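Local coordinates for protein transcriptional regulator, GntR family (Thermotoga maritima, PDB 3SXK) that probably acts as a DNA-binding transcription factor of the GntR family, this chain being its metal-binding FCD domain rather than its DNA-binding part, at residues L36-G41 against D59-K64; T14-E19 against H125-E130. The protein carries 3 engineered substitutions. All coordinates share one frame; numbering follows the deposited sequence.

Interaction 1: L36-G41 against D59-K64. With ZN (zinc ion), chain D.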
ATOM      1  N   LEU A  36      16.287  14.210  -2.556  1.00 20.09           N
ATOM      2  CA  LEU A  36      15.669  14.712  -1.332  1.00 16.57           C
ATOM      3  C   LEU A  36      16.247  16.093  -0.955  1.00 16.72           C
ATOM      4  O   LEU A  36      15.519  17.012  -0.567  1.00 16.59           O
ATOM      5  CB  LEU A  36      15.850  13.731  -0.202  1.00 17.14           C
ATOM      6  CG  LEU A  36      15.137  14.093   1.094  1.00 19.66           C
ATOM      7  CD1 LEU A  36      13.626  14.039   0.868  1.00 23.38           C
ATOM      8  CD2 LEU A  36      15.562  13.185   2.262  1.00 19.81           C
ATOM      9  N   LEU A  37      17.560  16.206  -1.076  1.00 16.78           N
ATOM     10  CA  LEU A  37      18.259  17.424  -0.711  1.00 16.86           C
ATOM     11  C   LEU A  37      17.976  18.549  -1.718  1.00 17.89           C
ATOM     12  O   LEU A  37      17.835  19.702  -1.327  1.00 19.62           O
ATOM     13  CB  LEU A  37      19.758  17.142  -0.638  1.00 17.48           C
ATOM     14  CG  LEU A  37      20.200  16.167   0.426  1.00 21.72           C
ATOM     15  CD1 LEU A  37      21.691  15.976   0.340  1.00 22.52           C
ATOM     16  CD2 LEU A  37      19.812  16.668   1.807  1.00 30.81           C
ATOM     17  N   GLU A  38      17.870  18.204  -2.999  1.00 18.57           N
ATOM     18  CA  GLU A  38      17.485  19.172  -4.022  1.00 20.51           C
ATOM     19  C   GLU A  38      16.096  19.741  -3.728  1.00 21.66           C
ATOM     20  O   GLU A  38      15.865  20.958  -3.800  1.00 22.89           O
ATOM     21  CB  GLU A  38      17.466  18.520  -5.391  1.00 22.61           C
ATOM     22  CG  GLU A  38      18.822  18.232  -5.998  1.00 36.19           C
ATOM     23  CD  GLU A  38      18.715  17.699  -7.431  1.00 46.01           C
ATOM     24  OE1 GLU A  38      17.664  17.886  -8.080  1.00 43.95           O
ATOM     25  OE2 GLU A  38      19.689  17.089  -7.904  1.00 60.83           O
ATOM     26  N   ILE A  39      15.170  18.872  -3.367  1.00 16.92           N
ATOM     27  CA  ILE A  39      13.820  19.306  -3.008  1.00 19.13           C
ATOM     28  C   ILE A  39      13.850  20.222  -1.780  1.00 21.10           C
ATOM     29  O   ILE A  39      13.205  21.285  -1.755  1.00 23.33           O
ATOM     30  CB  ILE A  39      12.901  18.109  -2.719  1.00 17.62           C
ATOM     31  CG1 ILE A  39      12.673  17.266  -3.998  1.00 23.88           C
ATOM     32  CG2 ILE A  39      11.603  18.555  -2.114  1.00 18.45           C
ATOM     33  CD1 ILE A  39      12.053  15.880  -3.683  1.00 22.78           C
ATOM     34  N   LYS A  40      14.595  19.810  -0.759  1.00 18.44           N
ATOM     35  CA  LYS A  40      14.718  20.589   0.469  1.00 16.10           C
ATOM     36  C   LYS A  40      15.262  21.985   0.151  1.00 21.47           C
ATOM     37  O   LYS A  40      14.802  22.974   0.690  1.00 23.79           O
ATOM     38  CB  LYS A  40      15.675  19.910   1.418  1.00 17.68           C
ATOM     39  CG  LYS A  40      15.818  20.618   2.771  1.00 26.50           C
ATOM     40  CD  LYS A  40      16.930  20.067   3.651  1.00 31.87           C
ATOM     41  CE  LYS A  40      17.409  21.185   4.629  1.00 47.31           C
ATOM     42  NZ  LYS A  40      18.555  20.792   5.480  1.00 50.64           N
ATOM     43  N   GLY A  41      16.246  22.030  -0.729  1.00 22.85           N
ATOM     44  CA  GLY A  41      16.870  23.276  -1.148  1.00 23.09           C
ATOM     45  C   GLY A  41      15.867  24.198  -1.794  1.00 27.20           C
ATOM     46  O   GLY A  41      15.919  25.409  -1.603  1.00 31.66           O
ATOM     47  N   ASP A  59       6.139  19.499  -4.296  1.00 19.19           N
ATOM     48  CA  ASP A  59       5.190  18.552  -3.719  1.00 15.55           C
ATOM     49  C   ASP A  59       5.159  17.238  -4.520  1.00 17.20           C
ATOM     50  O   ASP A  59       5.338  16.139  -3.944  1.00 17.46           O
ATOM     51  CB  ASP A  59       3.778  19.161  -3.690  1.00 19.63           C
ATOM     52  CG  ASP A  59       2.742  18.176  -3.185  1.00 21.10           C
ATOM     53  OD1 ASP A  59       2.873  17.758  -2.026  1.00 22.25           O
ATOM     54  OD2 ASP A  59       1.843  17.745  -3.969  1.00 26.63           O
ATOM     55  N   GLU A  60       4.992  17.332  -5.837  1.00 15.92           N
ATOM     56  CA  GLU A  60       4.978  16.148  -6.682  1.00 17.12           C
ATOM     57  C   GLU A  60       6.293  15.389  -6.542  1.00 15.99           C
ATOM     58  O   GLU A  60       6.310  14.145  -6.372  1.00 17.21           O
ATOM     59  CB  GLU A  60       4.744  16.525  -8.144  1.00 20.20           C
ATOM     60  CG  GLU A  60       4.817  15.326  -9.064  1.00 22.92           C
ATOM     61  CD  GLU A  60       4.338  15.557 -10.467  1.00 31.73           C
ATOM     62  OE1 GLU A  60       3.958  16.693 -10.814  1.00 26.36           O
ATOM     63  OE2 GLU A  60       4.326  14.560 -11.222  1.00 24.05           O
ATOM     64  N   ARG A  61       7.395  16.136  -6.589  1.00 16.13           N
ATOM     65  CA  ARG A  61       8.709  15.477  -6.490  1.00 16.95           C
ATOM     66  C   ARG A  61       8.901  14.738  -5.194  1.00 19.93           C
ATOM     67  O   ARG A  61       9.450  13.623  -5.228  1.00 15.28           O
ATOM     68  CB  ARG A  61       9.857  16.472  -6.694  1.00 19.92           C
ATOM     69  CG  ARG A  61       9.931  17.003  -8.131  1.00 19.29           C
ATOM     70  CD  ARG A  61      10.943  18.155  -8.207  1.00 30.10           C
ATOM     71  NE  ARG A  61      12.312  17.708  -7.942  1.00 25.92           N
ATOM     72  CZ  ARG A  61      13.352  18.525  -7.902  1.00 25.75           C
ATOM     73  NH1 ARG A  61      13.172  19.822  -8.077  1.00 31.35           N
ATOM     74  NH2 ARG A  61      14.565  18.046  -7.678  1.00 32.56           N
ATOM     75  N   LEU A  62       8.483  15.325  -4.072  1.00 15.79           N
ATOM     76  CA  LEU A  62       8.703  14.713  -2.760  1.00 14.16           C
ATOM     77  C   LEU A  62       7.904  13.419  -2.608  1.00 16.09           C
ATOM     78  O   LEU A  62       8.474  12.366  -2.235  1.00 14.15           O
ATOM     79  CB  LEU A  62       8.340  15.697  -1.650  1.00 16.46           C
ATOM     80  CG  LEU A  62       8.519  15.184  -0.216  1.00 15.97           C
ATOM     81  CD1 LEU A  62       9.962  14.780   0.068  1.00 16.06           C
ATOM     82  CD2 LEU A  62       8.083  16.231   0.795  1.00 18.97           C
ATOM     83  N   HIS A  63       6.609  13.476  -2.905  1.00 14.18           N
ATOM     84  CA  HIS A  63       5.761  12.303  -2.806  1.00 13.63           C
ATOM     85  C   HIS A  63       6.173  11.213  -3.808  1.00 15.86           C
ATOM     86  O   HIS A  63       6.171  10.006  -3.465  1.00 15.72           O
ATOM     87  CB  HIS A  63       4.295  12.712  -2.940  1.00 12.98           C
ATOM     88  CG  HIS A  63       3.785  13.504  -1.770  1.00 14.48           C
ATOM     89  ND1 HIS A  63       3.383  12.918  -0.590  1.00 16.19           N
ATOM     90  CD2 HIS A  63       3.580  14.838  -1.614  1.00 16.09           C
ATOM     91  CE1 HIS A  63       2.989  13.851   0.260  1.00 18.09           C
ATOM     92  NE2 HIS A  63       3.076  15.020  -0.354  1.00 12.01           N
ATOM     93  N   LYS A  64       6.520  11.602  -5.030  1.00 13.39           N
ATOM     94  CA  LYS A  64       6.943  10.624  -6.024  1.00 14.37           C
ATOM     95  C   LYS A  64       8.289  10.007  -5.665  1.00 16.13           C
ATOM     96  O   LYS A  64       8.535   8.864  -6.050  1.00 15.23           O
ATOM     97  CB  LYS A  64       6.977  11.212  -7.429  1.00 16.75           C
ATOM     98  CG  LYS A  64       5.567  11.290  -8.034  1.00 20.60           C
ATOM     99  CD  LYS A  64       5.599  11.536  -9.508  1.00 25.05           C
ATOM    100  CE  LYS A  64       4.186  11.367 -10.088  1.00 27.33           C
ATOM    101  NZ  LYS A  64       4.137  11.879 -11.468  1.00 25.94           N
TER
HETATM  102 ZN    ZN D   4       2.452  16.826   0.427  1.00 17.63          ZN
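Arg61 can be followed outward from helix 51-68 along the flank of Ile39. Arg61 CB lies 3.8 Å from Ile39 CD1. With CG anti to the carbonyl carbon (chi1 -68°) and a bend at chi3, the chain runs past the isoleucine in the opposite direction, which sets Ile39 CG1 over one face of the Arg61 guanidinium, 3.8 Å above the plane and off-centre. At the tip, Arg61 NH2 lies 3.1 Å from Glu38 OE1, a salt bridge whose hydrogen bond is weak, the N-H...O angle being only 122°; the stronger partner of this end is Glu35, one turn earlier on helix 34-44. The segments belong to the all-helical FCD domain and run nearly antiparallel, at 153° with axes 10.0 Å apart. Ile39 CD1 reaches the opposite backbone, 3.6 Å from Leu62 N, so an alanine here would probably open a gap against that turn and strip the Arg61 guanidinium of the CG1 group over its face. Deeper in, Leu36 CD1 meets Leu62 CD1 at 3.8 Å, with Ile110 and Ile111 of helix 96-111 also touching Leu36. On another side of helix 51-68, His63 NE2 binds zinc at 2.1 Å.

Interaction 2: T14-E19 against H125-E130. With ZN (zinc ion), chain D; SO4 (sulfate ion), chain C.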
ATOM      1  N   THR A  14      -5.407   5.616  -0.188  1.00 12.84           N
ATOM      2  CA  THR A  14      -4.516   4.955  -1.129  1.00 11.89           C
ATOM      3  C   THR A  14      -3.098   5.490  -1.063  1.00 13.02           C
ATOM      4  O   THR A  14      -2.125   4.714  -1.103  1.00 12.47           O
ATOM      5  CB  THR A  14      -5.078   4.979  -2.554  1.00 12.83           C
ATOM      6  OG1 THR A  14      -6.379   4.374  -2.545  1.00 13.85           O
ATOM      7  CG2 THR A  14      -4.186   4.221  -3.539  1.00 11.95           C
ATOM      8  N   ARG A  15      -2.952   6.801  -0.996  1.00 12.80           N
ATOM      9  CA  ARG A  15      -1.643   7.445  -0.862  1.00 12.00           C
ATOM     10  C   ARG A  15      -0.967   7.043   0.430  1.00 14.38           C
ATOM     11  O   ARG A  15       0.248   6.763   0.430  1.00 13.53           O
ATOM     12  CB  ARG A  15      -1.784   8.974  -0.901  1.00 13.77           C
ATOM     13  CG  ARG A  15      -2.224   9.495  -2.256  1.00 13.48           C
ATOM     14  CD  ARG A  15      -2.245  11.022  -2.275  1.00 14.48           C
ATOM     15  NE  ARG A  15      -0.914  11.592  -2.185  1.00 14.08           N
ATOM     16  CZ  ARG A  15      -0.650  12.880  -2.050  1.00 15.64           C
ATOM     17  NH1 ARG A  15      -1.636  13.768  -2.068  1.00 16.30           N
ATOM     18  NH2 ARG A  15       0.594  13.277  -1.927  1.00 14.98           N
ATOM     19  N   ILE A  16      -1.708   7.009   1.536  1.00 13.88           N
ATOM     20  CA  ILE A  16      -1.105   6.588   2.806  1.00 14.42           C
ATOM     21  C   ILE A  16      -0.586   5.152   2.668  1.00 16.13           C
ATOM     22  O   ILE A  16       0.576   4.853   3.008  1.00 14.72           O
ATOM     23  CB  ILE A  16      -2.094   6.745   3.958  1.00 13.43           C
ATOM     24  CG1 ILE A  16      -2.342   8.212   4.249  1.00 17.99           C
ATOM     25  CG2 ILE A  16      -1.539   6.044   5.203  1.00 17.80           C
ATOM     26  CD1 ILE A  16      -3.508   8.429   5.174  1.00 18.29           C
ATOM     27  N   MET A  17      -1.421   4.266   2.143  1.00 12.34           N
ATOM     28  CA  MET A  17      -1.002   2.885   1.869  1.00 13.12           C
ATOM     29  C   MET A  17       0.317   2.754   1.099  1.00 14.44           C
ATOM     30  O   MET A  17       1.245   2.025   1.536  1.00 16.09           O
ATOM     31  CB  MET A  17      -2.122   2.141   1.140  1.00 16.25           C
ATOM     32  CG  MET A  17      -1.796   0.685   0.736  1.00 16.13           C
ATOM     33  SD  MET A  17      -3.067  -0.098  -0.216  1.00 16.43           S
ATOM     34  CE  MET A  17      -2.894   0.784  -1.762  1.00 13.72           C
ATOM     35  N   MET A  18       0.406   3.466  -0.016  1.00 12.84           N
ATOM     36  CA  MET A  18       1.539   3.353  -0.901  1.00  9.84           C
ATOM     37  C   MET A  18       2.782   4.091  -0.405  1.00 12.97           C
ATOM     38  O   MET A  18       3.884   3.524  -0.341  1.00 13.29           O
ATOM     39  CB  MET A  18       1.167   3.770  -2.317  1.00 12.22           C
ATOM     40  CG  MET A  18       0.131   2.846  -2.953  1.00 11.97           C
ATOM     41  SD  MET A  18      -0.331   3.385  -4.593  1.00 15.38           S
ATOM     42  CE  MET A  18       1.035   2.853  -5.459  1.00 15.69           C
ATOM     43  N   GLU A  19       2.597   5.372  -0.076  1.00 11.67           N
ATOM     44  CA  GLU A  19       3.716   6.249   0.272  1.00 12.52           C
ATOM     45  C   GLU A  19       4.328   5.862   1.619  1.00 12.72           C
ATOM     46  O   GLU A  19       5.521   5.875   1.760  1.00 13.69           O
ATOM     47  CB  GLU A  19       3.303   7.730   0.311  1.00 13.62           C
ATOM     48  CG  GLU A  19       2.802   8.284  -1.024  1.00 12.44           C
ATOM     49  CD  GLU A  19       2.485   9.756  -0.971  1.00 15.25           C
ATOM     50  OE1 GLU A  19       3.118  10.414  -0.074  1.00 16.52           O
ATOM     51  OE2 GLU A  19       1.699  10.294  -1.828  1.00 14.75           O
ATOM     52  N   HIS A 125       0.556  14.640   7.873  1.00 18.93           N
ATOM     53  CA  HIS A 125       0.454  15.525   6.705  1.00 15.11           C
ATOM     54  C   HIS A 125      -0.710  15.140   5.765  1.00 15.11           C
ATOM     55  O   HIS A 125      -1.538  15.972   5.414  1.00 17.86           O
ATOM     56  CB  HIS A 125       1.801  15.498   5.967  1.00 14.93           C
ATOM     57  CG  HIS A 125       1.786  16.105   4.607  1.00 15.31           C
ATOM     58  ND1 HIS A 125       1.376  17.401   4.347  1.00 16.10           N
ATOM     59  CD2 HIS A 125       2.101  15.563   3.403  1.00 17.11           C
ATOM     60  CE1 HIS A 125       1.477  17.637   3.048  1.00 16.04           C
ATOM     61  NE2 HIS A 125       1.890  16.529   2.446  1.00 16.61           N
ATOM     62  N   LEU A 126      -0.758  13.881   5.326  1.00 16.20           N
ATOM     63  CA  LEU A 126      -1.822  13.452   4.430  1.00 16.20           C
ATOM     64  C   LEU A 126      -3.188  13.537   5.099  1.00 14.06           C
ATOM     65  O   LEU A 126      -4.135  13.960   4.469  1.00 18.32           O
ATOM     66  CB  LEU A 126      -1.549  12.048   3.890  1.00 17.11           C
ATOM     67  CG  LEU A 126      -0.361  11.975   2.913  1.00 19.70           C
ATOM     68  CD1 LEU A 126       0.077  10.520   2.614  1.00 17.97           C
ATOM     69  CD2 LEU A 126      -0.647  12.759   1.619  1.00 22.28           C
ATOM     70  N   LYS A 127      -3.291  13.194   6.378  1.00 17.50           N
ATOM     71  CA  LYS A 127      -4.571  13.253   7.085  1.00 16.01           C
ATOM     72  C   LYS A 127      -5.003  14.723   7.291  1.00 19.33           C
ATOM     73  O   LYS A 127      -6.200  15.025   7.274  1.00 21.31           O
ATOM     74  CB  LYS A 127      -4.480  12.505   8.440  1.00 16.99           C
ATOM     75  CG  LYS A 127      -4.420  10.965   8.343  1.00 21.15           C
ATOM     76  CD  LYS A 127      -5.587  10.502   7.492  1.00 35.62           C
ATOM     77  CE  LYS A 127      -6.359   9.324   7.930  1.00 74.75           C
ATOM     78  NZ  LYS A 127      -7.382   8.878   6.930  1.00 64.48           N
ATOM     79  N   ASN A 128      -4.032  15.629   7.465  1.00 19.18           N
ATOM     80  CA  ASN A 128      -4.317  17.053   7.652  1.00 20.52           C
ATOM     81  C   ASN A 128      -4.831  17.617   6.351  1.00 21.77           C
ATOM     82  O   ASN A 128      -5.819  18.363   6.329  1.00 20.96           O
ATOM     83  CB  ASN A 128      -3.074  17.831   8.067  1.00 18.71           C
ATOM     84  CG  ASN A 128      -2.748  17.688   9.542  1.00 25.71           C
ATOM     85  OD1 ASN A 128      -3.515  17.133  10.331  1.00 28.91           O
ATOM     86  ND2 ASN A 128      -1.595  18.196   9.916  1.00 24.42           N
ATOM     87  N   VAL A 129      -4.214  17.213   5.250  1.00 19.51           N
ATOM     88  CA  VAL A 129      -4.630  17.661   3.936  1.00 18.50           C
ATOM     89  C   VAL A 129      -6.055  17.165   3.660  1.00 19.26           C
ATOM     90  O   VAL A 129      -6.893  17.925   3.183  1.00 22.40           O
ATOM     91  CB  VAL A 129      -3.653  17.119   2.854  1.00 18.16           C
ATOM     92  CG1 VAL A 129      -4.264  17.246   1.453  1.00 24.31           C
ATOM     93  CG2 VAL A 129      -2.317  17.832   2.939  1.00 16.47           C
ATOM     94  N   GLU A 130      -6.326  15.903   3.967  1.00 17.76           N
ATOM     95  CA  GLU A 130      -7.631  15.281   3.789  1.00 13.93           C
ATOM     96  C   GLU A 130      -8.698  16.080   4.550  1.00 19.13           C
ATOM     97  O   GLU A 130      -9.750  16.413   4.006  1.00 21.37           O
ATOM     98  CB  GLU A 130      -7.592  13.864   4.335  1.00 17.11           C
ATOM     99  CG  GLU A 130      -8.882  13.088   4.170  1.00 21.31           C
ATOM    100  CD  GLU A 130      -8.786  11.692   4.708  1.00 26.87           C
ATOM    101  OE1 GLU A 130      -8.088  11.489   5.722  1.00 33.06           O
ATOM    102  OE2 GLU A 130      -9.405  10.803   4.125  1.00 24.61           O
TER
HETATM  103 ZN    ZN D   4       2.452  16.826   0.427  1.00 17.63          ZN
HETATM  104  S   SO4 C   1      -0.346  17.036  -1.093  1.00 28.51           S
HETATM  105  O1  SO4 C   1       0.279  16.346  -2.293  1.00 23.13           O
HETATM  106  O2  SO4 C   1      -1.281  16.161  -0.388  1.00 41.88           O
HETATM  107  O3  SO4 C   1       0.686  17.697  -0.185  1.00 21.18           O
HETATM  108  O4  SO4 C   1      -1.254  18.100  -1.482  1.00 29.70           O
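Arg15 and Leu126 meet in the core of the FCD helical bundle, where helices 5-25 and 115-135 run antiparallel at 169°, their axes 10.6 Å apart, beside the zinc site. Arg15 is the first residue of 14-19 to touch the other helix. Its guanidinium carries Leu126 CD2 over the centre of one face, 3.7 Å above the plane, the two side chains crossing at about a right angle. Arg15 NH1 and NH2 donate three hydrogen bonds to the sulfate, one of them (NH1 to O1) weak; the shortest runs from Arg15 NH1 to sulfate O2, 2.9 Å. That anion, probably taken up from the crystallisation liquor, thus bridges Arg15 and the metal.

Ile16 follows, nearest in backbone register to Leu126. Placed beside the backbone N by chi1 of -70°, Ile16 CG1 packs at 3.7 Å against Leu126 CD1, the side chains sliding past each other in opposite directions. Beyond it, Ile16 CD1 touches the aliphatic CD of Lys127, which is bent at chi2 and chi3; the ammonium end turns to a salt bridge with Glu130. Met17 and Met18 pack on Phe21 and Met17 of the second subunit, respectively.

Glu19, one turn after Arg15, crosses Leu126 at a slant, with Glu19 OE1 4.1 Å from Leu126 CD1. Its OE2 takes both NE and NH2 of Arg15 in the guanidinium plane, a side-on grip on one oxygen that limits rotation of the arginine; Tyr79 also bonds OE2, while OE1 is hydrogen-bonded to ND1 of His63, a zinc ligand, making Glu19 a second-shell residue. Across the contact His125, with Glu102 at its ND1, binds zinc through NE2 at 2.1 Å, and sulfate O3, at the edge of the His125 ring, is bound to the same zinc at 2.1 Å.

Overall arrangement
From the N terminus, helix 5-25 supplies the first half of interaction 2, but its partner on helix 115-135 comes only after 105 intervening residues. Interaction 1 is nested inside that long loop: helix 34-44 folds back on helix 51-68, closing a short loop of 17 residues. The outer contact therefore joins early and late parts of the domain, the inner one two neighbouring helices. The centres of interactions 1 and 2 are about 16 Å apart. The two nevertheless meet at the metal: segment 59-64 gives His63, segment 125-130 gives His125, and His103 of helix 96-111 completes the histidine set. The Glu19-His63 pair also ties helix 5-25 to helix 51-68.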